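PDB 4GQ2: nucleoporin nup120, which serves as a structural component of the nuclear pore complex, whose nucleoporins can also dock transiently associated nuclear transport factors. Local coordinates for residues L169-D174 with V186-G191; G191-I196 with N236-M241. One frame throughout, in Å; residues are numbered along the deposited sequence.

Within the beta-propeller domain the chain first runs through residues 169-174 into strand 173-178, turns back as strand 183-188, and closes contact 1 as a beta hairpin with 11 residues between its segments. Gly191 ends that contact and starts contact 2, so the two lie in series, with neither enclosing the other. Strand 193-199 then continues the same four-stranded antiparallel sheet, and 39 residues separate 191-196 from 236-241, where the next sheet begins with strand 238-244. Contact 1 therefore ties strands within one sheet, whereas contact 2 packs that sheet against its successor. Their centres are about 8 Å apart.

Contact 1. Residues L169-D174 with V186-G191; sequences LNQKPD and VSFFNG
Pro173 and Phe188 form an antiparallel, non-hydrogen-bonded pair, their CA atoms 4.5 Å apart, and a backbone hydrogen bond lies on either side of the pair. Phe189 N donates to Lys172 O over 2.8 Å with an N-H...O angle of 161°, and Asp174 N donates to Ser187 O over the same 2.8 Å in a more bent bond, its N-H...O angle 144°. Beyond the Phe189-Lys172 bond the chains separate, and water 1 spans the gap by accepting from both Lys172 N and Asn190 N. Here the second segment folds into a type I turn, Phe188 to Gly191, closed by Gly191 N hydrogen-bonding to Phe188 O.

The main side-chain contact is Gln171 over the Phe188 ring. Its CB makes a CH-pi contact 3.8 Å from the ring centroid of Phe188, displaced toward the rim. With CG anti to the carbonyl carbon, the Gln171 chain extends across the ring, and its amide plane lies 17° from the ring plane, a stacked arrangement that brings OE1 to 3.8 Å from Phe188 CE2. The edge of the same ring meets the Lys172-Pro173 backbone. A different geometry joins Asp174 and Phe189: carboxylate and ring are nearly perpendicular, and Asp174 OD1 lies in the ring plane, 3.7 Å from Phe189 CD1. On the strand pair itself, Pro173 CB packs against Val186 CG1 at 3.7 Å.

Arg233, from the loop before strand 238-244, makes a cation-pi contact with Phe189 and hydrogen-bonds through NE to Phe189 O. Strand 193-199 flanks the hairpin through Val186 and Phe188, while Ser187 touches Ile238 and Met241 of strand 238-244 in the next propeller sheet.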
loop_
_atom_site.group_PDB
_atom_site.type_symbol
_atom_site.label_atom_id
_atom_site.label_comp_id
_atom_site.label_asym_id
_atom_site.label_seq_id
_atom_site.Cartn_x
_atom_site.Cartn_y
_atom_site.Cartn_z
ATOM N N LEU A 169 23.524 41.201 -23.447
ATOM C CA LEU A 169 22.856 42.501 -23.380
ATOM C C LEU A 169 22.036 42.800 -24.634
ATOM O O LEU A 169 20.921 43.316 -24.542
ATOM C CB LEU A 169 23.855 43.626 -23.089
ATOM C CG LEU A 169 24.404 43.696 -21.654
ATOM C CD1 LEU A 169 25.595 44.639 -21.563
ATOM C CD2 LEU A 169 23.329 44.088 -20.644
ATOM N N ASN A 170 22.574 42.427 -25.792
ATOM C CA ASN A 170 21.976 42.765 -27.080
ATOM C C ASN A 170 21.389 41.567 -27.802
ATOM O O ASN A 170 20.538 41.716 -28.685
ATOM C CB ASN A 170 23.031 43.398 -27.986
ATOM C CG ASN A 170 23.484 44.756 -27.500
ATOM O OD1 ASN A 170 24.361 44.858 -26.646
ATOM N ND2 ASN A 170 22.873 45.815 -28.035
ATOM N N GLN A 171 21.875 40.384 -27.440
ATOM C CA GLN A 171 21.512 39.152 -28.119
ATOM C C GLN A 171 20.783 38.219 -27.147
ATOM O O GLN A 171 21.084 38.199 -25.952
ATOM C CB GLN A 171 22.773 38.493 -28.696
ATOM C CG GLN A 171 23.510 39.343 -29.734
ATOM C CD GLN A 171 24.909 38.828 -30.062
ATOM O OE1 GLN A 171 25.769 38.724 -29.185
ATOM N NE2 GLN A 171 25.146 38.521 -31.336
ATOM N N LYS A 172 19.813 37.461 -27.656
ATOM C CA LYS A 172 19.014 36.569 -26.810
ATOM C C LYS A 172 19.561 35.136 -26.804
ATOM O O LYS A 172 19.541 34.469 -27.841
ATOM C CB LYS A 172 17.540 36.580 -27.240
ATOM C CG LYS A 172 16.597 35.960 -26.224
ATOM C CD LYS A 172 15.144 36.105 -26.642
ATOM C CE LYS A 172 14.216 35.509 -25.597
ATOM N NZ LYS A 172 12.795 35.806 -25.915
ATOM N N PRO A 173 20.045 34.662 -25.632
ATOM C CA PRO A 173 20.595 33.309 -25.515
ATOM C C PRO A 173 19.510 32.277 -25.791
ATOM O O PRO A 173 18.369 32.448 -25.353
ATOM C CB PRO A 173 21.057 33.237 -24.051
ATOM C CG PRO A 173 21.183 34.657 -23.609
ATOM C CD PRO A 173 20.074 35.364 -24.336
ATOM N N ASP A 174 19.866 31.231 -26.529
ATOM C CA ASP A 174 18.885 30.291 -27.042
ATOM C C ASP A 174 19.223 28.831 -26.710
ATOM O O ASP A 174 18.404 28.114 -26.141
ATOM C CB ASP A 174 18.732 30.481 -28.553
ATOM C CG ASP A 174 17.482 29.824 -29.100
ATOM O OD1 ASP A 174 16.375 30.087 -28.570
ATOM O OD2 ASP A 174 17.609 29.056 -30.072
ATOM N N VAL A 186 27.127 29.271 -25.894
ATOM C CA VAL A 186 25.755 29.752 -25.909
ATOM C C VAL A 186 25.483 30.373 -27.277
ATOM O O VAL A 186 26.186 31.289 -27.703
ATOM C CB VAL A 186 25.512 30.793 -24.790
ATOM C CG1 VAL A 186 24.090 31.332 -24.836
ATOM C CG2 VAL A 186 25.815 30.199 -23.423
ATOM N N SER A 187 24.474 29.854 -27.969
ATOM C CA SER A 187 24.068 30.397 -29.262
ATOM C C SER A 187 22.889 31.339 -29.079
ATOM O O SER A 187 22.143 31.239 -28.093
ATOM C CB SER A 187 23.709 29.272 -30.239
ATOM O OG SER A 187 22.545 28.578 -29.826
ATOM N N PHE A 188 22.713 32.244 -30.037
ATOM C CA PHE A 188 21.701 33.285 -29.912
ATOM C C PHE A 188 20.549 33.109 -30.885
ATOM O O PHE A 188 20.732 32.597 -31.987
ATOM C CB PHE A 188 22.337 34.670 -30.036
ATOM C CG PHE A 188 23.413 34.926 -29.019
ATOM C CD1 PHE A 188 23.084 35.272 -27.709
ATOM C CD2 PHE A 188 24.757 34.804 -29.362
ATOM C CE1 PHE A 188 24.076 35.505 -26.769
ATOM C CE2 PHE A 188 25.755 35.035 -28.423
ATOM C CZ PHE A 188 25.413 35.388 -27.127
ATOM N N PHE A 189 19.365 33.544 -30.460
ATOM C CA PHE A 189 18.132 33.316 -31.203
ATOM C C PHE A 189 18.161 33.885 -32.622
ATOM O O PHE A 189 17.673 33.240 -33.557
ATOM C CB PHE A 189 16.928 33.878 -30.437
ATOM C CG PHE A 189 15.620 33.654 -31.133
ATOM C CD1 PHE A 189 14.897 32.488 -30.916
ATOM C CD2 PHE A 189 15.125 34.594 -32.028
ATOM C CE1 PHE A 189 13.696 32.269 -31.570
ATOM C CE2 PHE A 189 13.926 34.382 -32.688
ATOM C CZ PHE A 189 13.209 33.219 -32.456
ATOM N N ASN A 190 18.718 35.088 -32.772
ATOM C CA ASN A 190 18.758 35.770 -34.070
ATOM C C ASN A 190 20.049 35.502 -34.852
ATOM O O ASN A 190 20.273 36.079 -35.915
ATOM C CB ASN A 190 18.509 37.279 -33.909
ATOM C CG ASN A 190 17.164 37.589 -33.264
ATOM O OD1 ASN A 190 16.950 37.315 -32.085
ATOM N ND2 ASN A 190 16.257 38.172 -34.033
ATOM N N GLY A 191 20.889 34.621 -34.319
ATOM C CA GLY A 191 22.153 34.258 -34.955
ATOM C C GLY A 191 23.358 34.577 -34.092
ATOM O O GLY A 191 23.331 35.523 -33.298
HETATM O O HOH W 1 19.333 36.946 -30.696
#

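Contact 2. Residues G191-I196 with N236-M241; sequences GGLTKI and NTIISM
Leu193 and Met241 make the closest apolar side-chain contact here, with Leu193 CD1 3.8 Å from Met241 SD and 4.0 Å from Met241 CE. Both side chains leave the backbone toward the opposing segment. Met241 places its CG between the backbone N and the carbonyl carbon (chi1 57°) and then runs extended, which carries the thioether across to the leucine methyl. Met252 of strand 249-254 touches Leu193, Ile238 and Met241, and Ser187 of strand 183-188 also touches Leu193, so the cluster belongs to the interface between two successive propeller sheets.

A second tight point lies at the partly exposed Gly191. Thr237 OG1 approaches Gly191 CA to 3.4 Å, and Thr237 CG2 lies 3.6 Å from Gly191 N, so hydroxyl and methyl both bear on the glycine backbone. The hydroxyl makes no hydrogen bond to Gly191 N, because the angle is poor; its bond is to Ser234 O, in its own loop. The loose side lies between these two points, at Gly192 and Ile238. Ile238 CG1 comes no nearer than 4.4 Å to Leu193 CD1, and the backbones stand far enough apart for water 2 to link them, lying 2.9 Å from Gly192 O and accepting from Ile238 N at 2.8 Å.

No direct hydrogen bond crosses between the segments. As far as these two segments go, their association therefore rests on van der Waals packing and one water link, unlike the ladder of backbone hydrogen bonds between strands within each sheet. This chemistry is consistent with adjacent propeller blades meeting face to face as separate sheets, with apolar side chains filling the join and water linking the backbones beside it.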
loop_
_atom_site.group_PDB
_atom_site.type_symbol
_atom_site.label_atom_id
_atom_site.label_comp_id
_atom_site.label_asym_id
_atom_site.label_seq_id
_atom_site.Cartn_x
_atom_site.Cartn_y
_atom_site.Cartn_z
ATOM N N GLY A 191 20.889 34.621 -34.319
ATOM C CA GLY A 191 22.153 34.258 -34.955
ATOM C C GLY A 191 23.358 34.577 -34.092
ATOM O O GLY A 191 23.331 35.523 -33.298
ATOM N N GLY A 192 24.421 33.792 -34.254
ATOM C CA GLY A 192 25.646 33.994 -33.486
ATOM C C GLY A 192 25.913 32.957 -32.407
ATOM O O GLY A 192 25.028 32.187 -32.027
ATOM N N LEU A 193 27.145 32.954 -31.906
ATOM C CA LEU A 193 27.611 31.941 -30.965
ATOM C C LEU A 193 28.781 32.462 -30.132
ATOM O O LEU A 193 29.786 32.922 -30.675
ATOM C CB LEU A 193 28.022 30.669 -31.720
ATOM C CG LEU A 193 28.518 29.453 -30.930
ATOM C CD1 LEU A 193 27.357 28.652 -30.353
ATOM C CD2 LEU A 193 29.382 28.571 -31.817
ATOM N N THR A 194 28.646 32.369 -28.814
ATOM C CA THR A 194 29.688 32.808 -27.892
ATOM C C THR A 194 30.268 31.641 -27.092
ATOM O O THR A 194 29.587 30.643 -26.844
ATOM C CB THR A 194 29.171 33.900 -26.922
ATOM O OG1 THR A 194 30.246 34.356 -26.094
ATOM C CG2 THR A 194 28.058 33.369 -26.026
ATOM N N LYS A 195 31.532 31.768 -26.703
ATOM C CA LYS A 195 32.112 30.858 -25.727
ATOM C C LYS A 195 32.410 31.646 -24.461
ATOM O O LYS A 195 33.288 32.512 -24.447
ATOM C CB LYS A 195 33.378 30.174 -26.261
ATOM C CG LYS A 195 33.919 29.096 -25.331
ATOM C CD LYS A 195 35.314 28.629 -25.720
ATOM C CE LYS A 195 35.270 27.542 -26.782
ATOM N NZ LYS A 195 36.639 27.145 -27.212
ATOM N N ILE A 196 31.651 31.360 -23.409
ATOM C CA ILE A 196 31.879 31.968 -22.108
ATOM C C ILE A 196 32.885 31.122 -21.329
ATOM O O ILE A 196 32.646 29.938 -21.097
ATOM C CB ILE A 196 30.557 32.130 -21.326
ATOM C CG1 ILE A 196 29.573 32.989 -22.134
ATOM C CG2 ILE A 196 30.813 32.731 -19.947
ATOM C CD1 ILE A 196 28.133 32.897 -21.680
ATOM N N ASN A 236 22.911 31.496 -40.537
ATOM C CA ASN A 236 23.870 30.763 -39.711
ATOM C C ASN A 236 23.416 30.535 -38.251
ATOM O O ASN A 236 24.141 29.907 -37.465
ATOM C CB ASN A 236 25.268 31.403 -39.786
ATOM C CG ASN A 236 25.305 32.812 -39.219
ATOM O OD1 ASN A 236 24.479 33.661 -39.566
ATOM N ND2 ASN A 236 26.275 33.070 -38.347
ATOM N N THR A 237 22.222 31.037 -37.908
ATOM C CA THR A 237 21.615 30.820 -36.591
ATOM C C THR A 237 21.616 29.334 -36.228
ATOM O O THR A 237 21.145 28.495 -37.002
ATOM C CB THR A 237 20.155 31.318 -36.544
ATOM O OG1 THR A 237 20.078 32.649 -37.063
ATOM C CG2 THR A 237 19.621 31.306 -35.112
ATOM N N ILE A 238 22.153 29.015 -35.053
ATOM C CA ILE A 238 22.229 27.633 -34.592
ATOM C C ILE A 238 20.841 27.174 -34.155
ATOM O O ILE A 238 20.198 27.817 -33.320
ATOM C CB ILE A 238 23.242 27.458 -33.434
ATOM C CG1 ILE A 238 24.591 28.126 -33.761
ATOM C CG2 ILE A 238 23.412 25.983 -33.068
ATOM C CD1 ILE A 238 25.377 27.482 -34.886
ATOM N N ILE A 239 20.377 26.078 -34.745
ATOM C CA ILE A 239 19.075 25.509 -34.388
ATOM C C ILE A 239 19.210 24.180 -33.643
ATOM O O ILE A 239 18.216 23.615 -33.195
ATOM C CB ILE A 239 18.147 25.356 -35.613
ATOM C CG1 ILE A 239 18.774 24.431 -36.661
ATOM C CG2 ILE A 239 17.815 26.725 -36.194
ATOM C CD1 ILE A 239 17.767 23.781 -37.587
ATOM N N SER A 240 20.448 23.700 -33.519
ATOM C CA SER A 240 20.766 22.472 -32.791
ATOM C C SER A 240 22.285 22.315 -32.710
ATOM O O SER A 240 22.975 22.407 -33.726
ATOM C CB SER A 240 20.150 21.256 -33.495
ATOM O OG SER A 240 19.887 20.203 -32.586
ATOM N N MET A 241 22.806 22.092 -31.505
ATOM C CA MET A 241 24.244 21.853 -31.331
ATOM C C MET A 241 24.572 20.859 -30.219
ATOM O O MET A 241 23.901 20.829 -29.183
ATOM C CB MET A 241 25.020 23.165 -31.129
ATOM C CG MET A 241 24.563 24.034 -29.966
ATOM S SD MET A 241 25.774 25.317 -29.583
ATOM C CE MET A 241 24.931 26.229 -28.297
HETATM O O HOH W 2 22.603 31.087 -33.266
#